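Local coordinates for protein cytochrome C549 (Arthrospira maxima, PDB 1F1C) that binds one heme c covalently and, as an extrinsic lumenal subunit of photosystem II, probably stabilises the oxygen-evolving complex and protects it against heat-induced inactivation, at residues Val71-Lys75 with Asn76-Tyr80; Lys26-Gln29 with Val30-Ala34. One frame throughout, in Å; residues are numbered along the deposited sequence.

Contact 1: residues Val71-Lys75 with Asn76-Tyr80. With HEC (heme c), chain C.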
loop_
_atom_site.group_PDB
_atom_site.type_symbol
_atom_site.label_atom_id
_atom_site.label_comp_id
_atom_site.label_asym_id
_atom_site.label_seq_id
_atom_site.Cartn_x
_atom_site.Cartn_y
_atom_site.Cartn_z
ATOM N N VAL A 71 -10.678 -0.223 -15.311
ATOM C CA VAL A 71 -11.457 0.763 -14.579
ATOM C C VAL A 71 -11.872 0.197 -13.223
ATOM O O VAL A 71 -11.779 0.887 -12.204
ATOM C CB VAL A 71 -12.699 1.183 -15.379
ATOM C CG1 VAL A 71 -13.589 2.086 -14.529
ATOM C CG2 VAL A 71 -12.265 1.909 -16.637
ATOM N N ASP A 72 -12.305 -1.066 -13.212
ATOM C CA ASP A 72 -12.722 -1.743 -11.982
ATOM C C ASP A 72 -11.570 -1.778 -11.003
ATOM O O ASP A 72 -11.734 -1.521 -9.804
ATOM C CB ASP A 72 -13.146 -3.186 -12.277
ATOM C CG ASP A 72 -13.477 -3.976 -11.011
ATOM O OD1 ASP A 72 -12.966 -5.108 -10.865
ATOM O OD2 ASP A 72 -14.252 -3.478 -10.165
ATOM N N TYR A 73 -10.397 -2.118 -11.527
ATOM C CA TYR A 73 -9.200 -2.212 -10.714
ATOM C C TYR A 73 -8.922 -0.940 -9.922
ATOM O O TYR A 73 -8.625 -1.004 -8.729
ATOM C CB TYR A 73 -7.980 -2.532 -11.580
ATOM C CG TYR A 73 -6.783 -2.847 -10.730
ATOM C CD1 TYR A 73 -6.561 -4.145 -10.255
ATOM C CD2 TYR A 73 -5.931 -1.831 -10.304
ATOM C CE1 TYR A 73 -5.515 -4.417 -9.370
ATOM C CE2 TYR A 73 -4.896 -2.089 -9.414
ATOM C CZ TYR A 73 -4.690 -3.382 -8.952
ATOM O OH TYR A 73 -3.653 -3.633 -8.085
ATOM N N ILE A 74 -9.006 0.213 -10.581
ATOM C CA ILE A 74 -8.745 1.477 -9.903
ATOM C C ILE A 74 -9.834 1.772 -8.889
ATOM O O ILE A 74 -9.566 2.325 -7.823
ATOM C CB ILE A 74 -8.647 2.639 -10.893
ATOM C CG1 ILE A 74 -7.533 2.349 -11.895
ATOM C CG2 ILE A 74 -8.375 3.938 -10.139
ATOM C CD1 ILE A 74 -7.553 3.246 -13.128
ATOM N N LYS A 75 -11.062 1.399 -9.223
ATOM C CA LYS A 75 -12.178 1.606 -8.311
ATOM C C LYS A 75 -12.084 0.625 -7.136
ATOM O O LYS A 75 -12.460 0.952 -6.007
ATOM C CB LYS A 75 -13.505 1.386 -9.042
ATOM C CG LYS A 75 -13.822 2.442 -10.089
ATOM C CD LYS A 75 -14.938 2.005 -11.028
ATOM C CE LYS A 75 -16.245 1.746 -10.303
ATOM N NZ LYS A 75 -16.774 2.979 -9.662
ATOM N N ASN A 76 -11.562 -0.569 -7.402
ATOM C CA ASN A 76 -11.475 -1.590 -6.370
ATOM C C ASN A 76 -10.233 -2.466 -6.518
ATOM O O ASN A 76 -10.320 -3.631 -6.913
ATOM C CB ASN A 76 -12.726 -2.462 -6.432
ATOM C CG ASN A 76 -12.892 -3.328 -5.208
ATOM O OD1 ASN A 76 -13.616 -4.320 -5.240
ATOM N ND2 ASN A 76 -12.236 -2.952 -4.114
ATOM N N PRO A 77 -9.058 -1.918 -6.191
ATOM C CA PRO A 77 -7.782 -2.639 -6.284
ATOM C C PRO A 77 -7.716 -3.963 -5.506
ATOM O O PRO A 77 -8.152 -4.045 -4.356
ATOM C CB PRO A 77 -6.776 -1.619 -5.759
ATOM C CG PRO A 77 -7.380 -0.313 -6.153
ATOM C CD PRO A 77 -8.839 -0.511 -5.809
ATOM N N THR A 78 -7.167 -4.994 -6.144
ATOM C CA THR A 78 -7.015 -6.302 -5.507
ATOM C C THR A 78 -5.646 -6.896 -5.868
ATOM O O THR A 78 -5.061 -6.538 -6.894
ATOM C CB THR A 78 -8.081 -7.301 -5.978
ATOM O OG1 THR A 78 -7.770 -7.711 -7.314
ATOM C CG2 THR A 78 -9.466 -6.679 -5.938
ATOM N N THR A 79 -5.141 -7.805 -5.033
ATOM C CA THR A 79 -3.850 -8.433 -5.298
ATOM C C THR A 79 -3.872 -9.069 -6.673
ATOM O O THR A 79 -4.921 -9.198 -7.286
ATOM C CB THR A 79 -3.515 -9.524 -4.258
ATOM O OG1 THR A 79 -4.680 -10.324 -4.013
ATOM C CG2 THR A 79 -3.033 -8.891 -2.959
ATOM N N TYR A 80 -2.711 -9.476 -7.159
ATOM C CA TYR A 80 -2.644 -10.085 -8.477
ATOM C C TYR A 80 -3.585 -11.283 -8.592
ATOM O O TYR A 80 -4.273 -11.448 -9.594
ATOM C CB TYR A 80 -1.216 -10.515 -8.781
ATOM C CG TYR A 80 -0.984 -10.838 -10.235
ATOM C CD1 TYR A 80 -1.241 -9.889 -11.229
ATOM C CD2 TYR A 80 -0.483 -12.080 -10.618
ATOM C CE1 TYR A 80 -1.000 -10.172 -12.572
ATOM C CE2 TYR A 80 -0.237 -12.369 -11.959
ATOM C CZ TYR A 80 -0.497 -11.413 -12.928
ATOM O OH TYR A 80 -0.237 -11.709 -14.243
HETATM FE FE HEC C . -0.726 0.289 -9.117
HETATM C CHA HEC C . -0.781 -3.100 -9.347
HETATM C CHB HEC C . -2.745 0.478 -11.974
HETATM C CHC HEC C . -0.928 3.679 -8.870
HETATM C CHD HEC C . 1.602 0.139 -6.670
HETATM N NA HEC C . -1.623 -1.016 -10.327
HETATM C C1A HEC C . -1.548 -2.381 -10.265
HETATM C C2A HEC C . -2.264 -2.955 -11.373
HETATM C C3A HEC C . -2.805 -1.975 -12.095
HETATM C C4A HEC C . -2.373 -0.771 -11.477
HETATM C CMA HEC C . -3.843 -2.073 -13.201
HETATM C CAA HEC C . -2.426 -4.409 -11.663
HETATM C CBA HEC C . -1.217 -4.823 -12.462
HETATM C CGA HEC C . -1.355 -6.219 -12.997
HETATM O O1A HEC C . -2.364 -6.875 -12.675
HETATM O O2A HEC C . -0.457 -6.661 -13.734
HETATM N NB HEC C . -1.643 1.740 -10.153
HETATM C C1B HEC C . -2.417 1.647 -11.334
HETATM C C2B HEC C . -2.956 2.910 -11.717
HETATM C C3B HEC C . -2.561 3.786 -10.772
HETATM C C4B HEC C . -1.698 3.083 -9.849
HETATM C CMB HEC C . -3.790 3.236 -12.944
HETATM C CAB HEC C . -2.959 5.121 -10.697
HETATM C CBB HEC C . -4.304 5.483 -10.494
HETATM N NC HEC C . 0.171 1.609 -8.038
HETATM C C1C HEC C . -0.010 2.982 -8.070
HETATM C C2C HEC C . 0.838 3.638 -7.134
HETATM C C3C HEC C . 1.515 2.665 -6.456
HETATM C C4C HEC C . 1.122 1.393 -7.069
HETATM C CMC HEC C . 1.018 5.145 -6.968
HETATM C CAC HEC C . 2.513 2.898 -5.474
HETATM C CBC HEC C . 2.225 3.606 -4.268
HETATM N ND HEC C . 0.167 -1.171 -8.159
HETATM C C1D HEC C . 1.078 -1.067 -7.132
HETATM C C2D HEC C . 1.487 -2.347 -6.667
HETATM C C3D HEC C . 0.820 -3.249 -7.415
HETATM C C4D HEC C . 0.020 -2.522 -8.365
HETATM C CMD HEC C . 2.637 -2.640 -5.676
HETATM C CAD HEC C . 0.826 -4.771 -7.240
HETATM C CBD HEC C . -0.226 -5.245 -6.238
HETATM C CGD HEC C . -0.285 -6.765 -6.115
HETATM O O1D HEC C . -0.688 -7.442 -7.078
HETATM O O2D HEC C . 0.081 -7.290 -5.045
HETATM O O HOH W 1 -11.516 -5.409 -8.689
HETATM O O HOH W 2 -2.534 -6.424 -8.502
#

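Contact 2: residues Lys26-Gln29 with Val30-Ala34. With HEC (heme c), chain C.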
loop_
_atom_site.group_PDB
_atom_site.type_symbol
_atom_site.label_atom_id
_atom_site.label_comp_id
_atom_site.label_asym_id
_atom_site.label_seq_id
_atom_site.Cartn_x
_atom_site.Cartn_y
_atom_site.Cartn_z
ATOM N N LYS A 26 -5.485 12.701 -22.032
ATOM C CA LYS A 26 -5.962 12.934 -20.672
ATOM C C LYS A 26 -5.651 11.750 -19.766
ATOM O O LYS A 26 -5.370 11.927 -18.584
ATOM C CB LYS A 26 -7.468 13.186 -20.664
ATOM C CG LYS A 26 -7.888 14.517 -21.265
ATOM C CD LYS A 26 -9.395 14.701 -21.150
ATOM C CE LYS A 26 -9.836 16.033 -21.722
ATOM N NZ LYS A 26 -11.312 16.238 -21.617
ATOM N N GLY A 27 -5.704 10.544 -20.322
ATOM C CA GLY A 27 -5.405 9.366 -19.528
ATOM C C GLY A 27 -3.956 9.424 -19.075
ATOM O O GLY A 27 -3.631 9.109 -17.929
ATOM N N GLN A 28 -3.083 9.835 -19.988
ATOM C CA GLN A 28 -1.661 9.956 -19.699
ATOM C C GLN A 28 -1.457 10.887 -18.512
ATOM O O GLN A 28 -0.740 10.555 -17.570
ATOM C CB GLN A 28 -0.920 10.503 -20.925
ATOM C CG GLN A 28 0.594 10.546 -20.763
ATOM C CD GLN A 28 1.298 11.098 -21.988
ATOM O OE1 GLN A 28 0.949 12.168 -22.480
ATOM N NE2 GLN A 28 2.293 10.372 -22.483
ATOM N N GLN A 29 -2.092 12.053 -18.565
ATOM C CA GLN A 29 -1.990 13.033 -17.492
ATOM C C GLN A 29 -2.359 12.413 -16.166
ATOM O O GLN A 29 -1.578 12.454 -15.216
ATOM C CB GLN A 29 -2.918 14.218 -17.751
ATOM C CG GLN A 29 -2.416 15.179 -18.801
ATOM C CD GLN A 29 -3.518 16.070 -19.328
ATOM O OE1 GLN A 29 -4.306 16.632 -18.557
ATOM N NE2 GLN A 29 -3.584 16.208 -20.653
ATOM N N VAL A 30 -3.559 11.846 -16.089
ATOM C CA VAL A 30 -3.983 11.239 -14.840
ATOM C C VAL A 30 -2.949 10.204 -14.438
ATOM O O VAL A 30 -2.541 10.127 -13.274
ATOM C CB VAL A 30 -5.370 10.561 -14.966
ATOM C CG1 VAL A 30 -5.722 9.853 -13.672
ATOM C CG2 VAL A 30 -6.428 11.606 -15.268
ATOM N N PHE A 31 -2.500 9.422 -15.411
ATOM C CA PHE A 31 -1.521 8.396 -15.116
ATOM C C PHE A 31 -0.233 8.993 -14.568
ATOM O O PHE A 31 0.236 8.592 -13.504
ATOM C CB PHE A 31 -1.228 7.562 -16.365
ATOM C CG PHE A 31 -0.319 6.388 -16.108
ATOM C CD1 PHE A 31 1.065 6.549 -16.111
ATOM C CD2 PHE A 31 -0.852 5.128 -15.831
ATOM C CE1 PHE A 31 1.915 5.467 -15.840
ATOM C CE2 PHE A 31 -0.017 4.044 -15.560
ATOM C CZ PHE A 31 1.369 4.212 -15.563
ATOM N N ASN A 32 0.336 9.960 -15.283
ATOM C CA ASN A 32 1.580 10.575 -14.841
ATOM C C ASN A 32 1.450 11.249 -13.492
ATOM O O ASN A 32 2.441 11.433 -12.784
ATOM C CB ASN A 32 2.082 11.590 -15.869
ATOM C CG ASN A 32 2.620 10.926 -17.117
ATOM O OD1 ASN A 32 3.043 9.766 -17.085
ATOM N ND2 ASN A 32 2.628 11.658 -18.221
ATOM N N ALA A 33 0.228 11.609 -13.130
ATOM C CA ALA A 33 0.004 12.275 -11.860
ATOM C C ALA A 33 -0.257 11.308 -10.713
ATOM O O ALA A 33 0.252 11.503 -9.605
ATOM C CB ALA A 33 -1.155 13.241 -11.989
ATOM N N ALA A 34 -1.019 10.249 -10.976
ATOM C CA ALA A 34 -1.375 9.299 -9.915
ATOM C C ALA A 34 -0.780 7.904 -9.984
ATOM O O ALA A 34 -0.954 7.114 -9.055
ATOM C CB ALA A 34 -2.898 9.178 -9.830
HETATM FE FE HEC C . -0.726 0.289 -9.117
HETATM C CHA HEC C . -0.781 -3.100 -9.347
HETATM C CHB HEC C . -2.745 0.478 -11.974
HETATM C CHC HEC C . -0.928 3.679 -8.870
HETATM C CHD HEC C . 1.602 0.139 -6.670
HETATM N NA HEC C . -1.623 -1.016 -10.327
HETATM C C1A HEC C . -1.548 -2.381 -10.265
HETATM C C2A HEC C . -2.264 -2.955 -11.373
HETATM C C3A HEC C . -2.805 -1.975 -12.095
HETATM C C4A HEC C . -2.373 -0.771 -11.477
HETATM C CMA HEC C . -3.843 -2.073 -13.201
HETATM C CAA HEC C . -2.426 -4.409 -11.663
HETATM C CBA HEC C . -1.217 -4.823 -12.462
HETATM C CGA HEC C . -1.355 -6.219 -12.997
HETATM O O1A HEC C . -2.364 -6.875 -12.675
HETATM O O2A HEC C . -0.457 -6.661 -13.734
HETATM N NB HEC C . -1.643 1.740 -10.153
HETATM C C1B HEC C . -2.417 1.647 -11.334
HETATM C C2B HEC C . -2.956 2.910 -11.717
HETATM C C3B HEC C . -2.561 3.786 -10.772
HETATM C C4B HEC C . -1.698 3.083 -9.849
HETATM C CMB HEC C . -3.790 3.236 -12.944
HETATM C CAB HEC C . -2.959 5.121 -10.697
HETATM C CBB HEC C . -4.304 5.483 -10.494
HETATM N NC HEC C . 0.171 1.609 -8.038
HETATM C C1C HEC C . -0.010 2.982 -8.070
HETATM C C2C HEC C . 0.838 3.638 -7.134
HETATM C C3C HEC C . 1.515 2.665 -6.456
HETATM C C4C HEC C . 1.122 1.393 -7.069
HETATM C CMC HEC C . 1.018 5.145 -6.968
HETATM C CAC HEC C . 2.513 2.898 -5.474
HETATM C CBC HEC C . 2.225 3.606 -4.268
HETATM N ND HEC C . 0.167 -1.171 -8.159
HETATM C C1D HEC C . 1.078 -1.067 -7.132
HETATM C C2D HEC C . 1.487 -2.347 -6.667
HETATM C C3D HEC C . 0.820 -3.249 -7.415
HETATM C C4D HEC C . 0.020 -2.522 -8.365
HETATM C CMD HEC C . 2.637 -2.640 -5.676
HETATM C CAD HEC C . 0.826 -4.771 -7.240
HETATM C CBD HEC C . -0.226 -5.245 -6.238
HETATM C CGD HEC C . -0.285 -6.765 -6.115
HETATM O O1D HEC C . -0.688 -7.442 -7.078
HETATM O O2D HEC C . 0.081 -7.290 -5.045
#

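Contact 1: residues Val71-Lys75 with Asn76-Tyr80
Tyr73 and Thr78 hold one water molecule between them, and a heme propionate completes the grip. The water accepts from Tyr73 OH at 3.0 Å while donating to Thr78 O and to heme O1D, so phenol, peptide carbonyl and carboxylate are tied through one oxygen. With CG anti to the backbone N (chi1 -171°), the ring is laid over the outer part of pyrrole A in an offset stack, sandwiched between porphyrin and Pro77. Pro77 CA makes a CH-pi contact 4.1 Å from the ring centroid, 9° off the normal, and on the opposite face heme C2A lies 3.4 Å from Tyr73 CE2. At the edge, CE1 comes within 3.3 Å of Thr78 O. This is the end of helix 67-75 in the cytochrome c fold, where the chain passes the propionates on its way to axial ligand His90, whose ring meets that of Tyr73 edge-to-face. The bond from Asn76 N to Asp72 O, 2.6 Å, closes the last turn; Pro77, having no N-H, cannot extend the series although its N is 2.7 Å from Tyr73 O. An acid suits position Asp72 because OD1 pairs with Arg64 and accepts from a second water, which also donates to Asn76 O. A leucine in place of Tyr73 would probably leave the propionate-bound water without its phenol donor and open a gap between Pro77 and the porphyrin. Lys75 bends its chain away from the turn to form a salt bridge with Glu107 at the start of helix 107-124, while Ile74 rests CD1 on heme methyl CMB.

Contact 2: residues Lys26-Gln29 with Val30-Ala34
Asn32 sits one turn after Gln28, and its N bonds to Gln28 O at 2.6 Å, nearly straight at 172°. Three more bonds of the same i to i+4 kind run from Val30 N to Lys26 O, from Phe31 N to Gly27 O and, more bent, from Ala33 N to Gln29 O, so the backbone carries most of the contact. The close packing lies on the inner side. Phe31 has CG anti to its own N (chi1 -174°), which sends the ring inward, where it meets the ring of Tyr116 and approaches the side chain of heme ligand His39. The helix itself sets Phe31 CB 3.3 Å from Gly27 O. Gly27 suits this side because it is buried yet brings no side chain to be housed. Val30 sets CG2 3.5 Å from Lys26 O, and its branched, apolar body touches Val113 and Ile105. Gln28 stands at the border, resting on Tyr116; it and Asn32 cross at a slant, amide planes 28° apart, with CG of Gln28 3.4 Å from ND2 of Asn32, a packing contact of aliphatic carbon with amide. The open side belongs to Lys26, Gln29 and Asn32. Gln29 and Lys26 reach away from the following turn with extended chains, as long polar residues can where solvent is near; the Lys26 amine lies close to that of Lys22, a like-charge pair that water would be expected to screen. Small Ala34 closes the stretch, its CB 4.0 Å from heme CBB, just before the covalent attachment at Cys35. An amphipathic N-terminal helix, packed on the C-terminal helix 107-124 and running straight into the Cys-X-X-Cys-His heme-binding motif, is the hallmark of the cytochrome c fold.

Both contacts are local and both end against the same heme, yet they meet different parts of it: contact 1 lies over a propionate-bearing pyrrole, contact 2 beside a thioether carbon. Their centres are about 17 Å apart and their nearest atoms about 7 Å, so the cofactor, together with helix 107-124, which both touch, is what they have in common. Contact 1 is the more enclosed, with three of its seven touching residues buried and none exposed; contact 2 is nearer the surface, with four of eight exposed. In contact 2 a regular helix satisfies its own backbone and has a more apolar inner side and a more polar outer one. In contact 1 the helix stops, and ordered waters, a proline and a tyrosine take over where the chain passes the heme propionates.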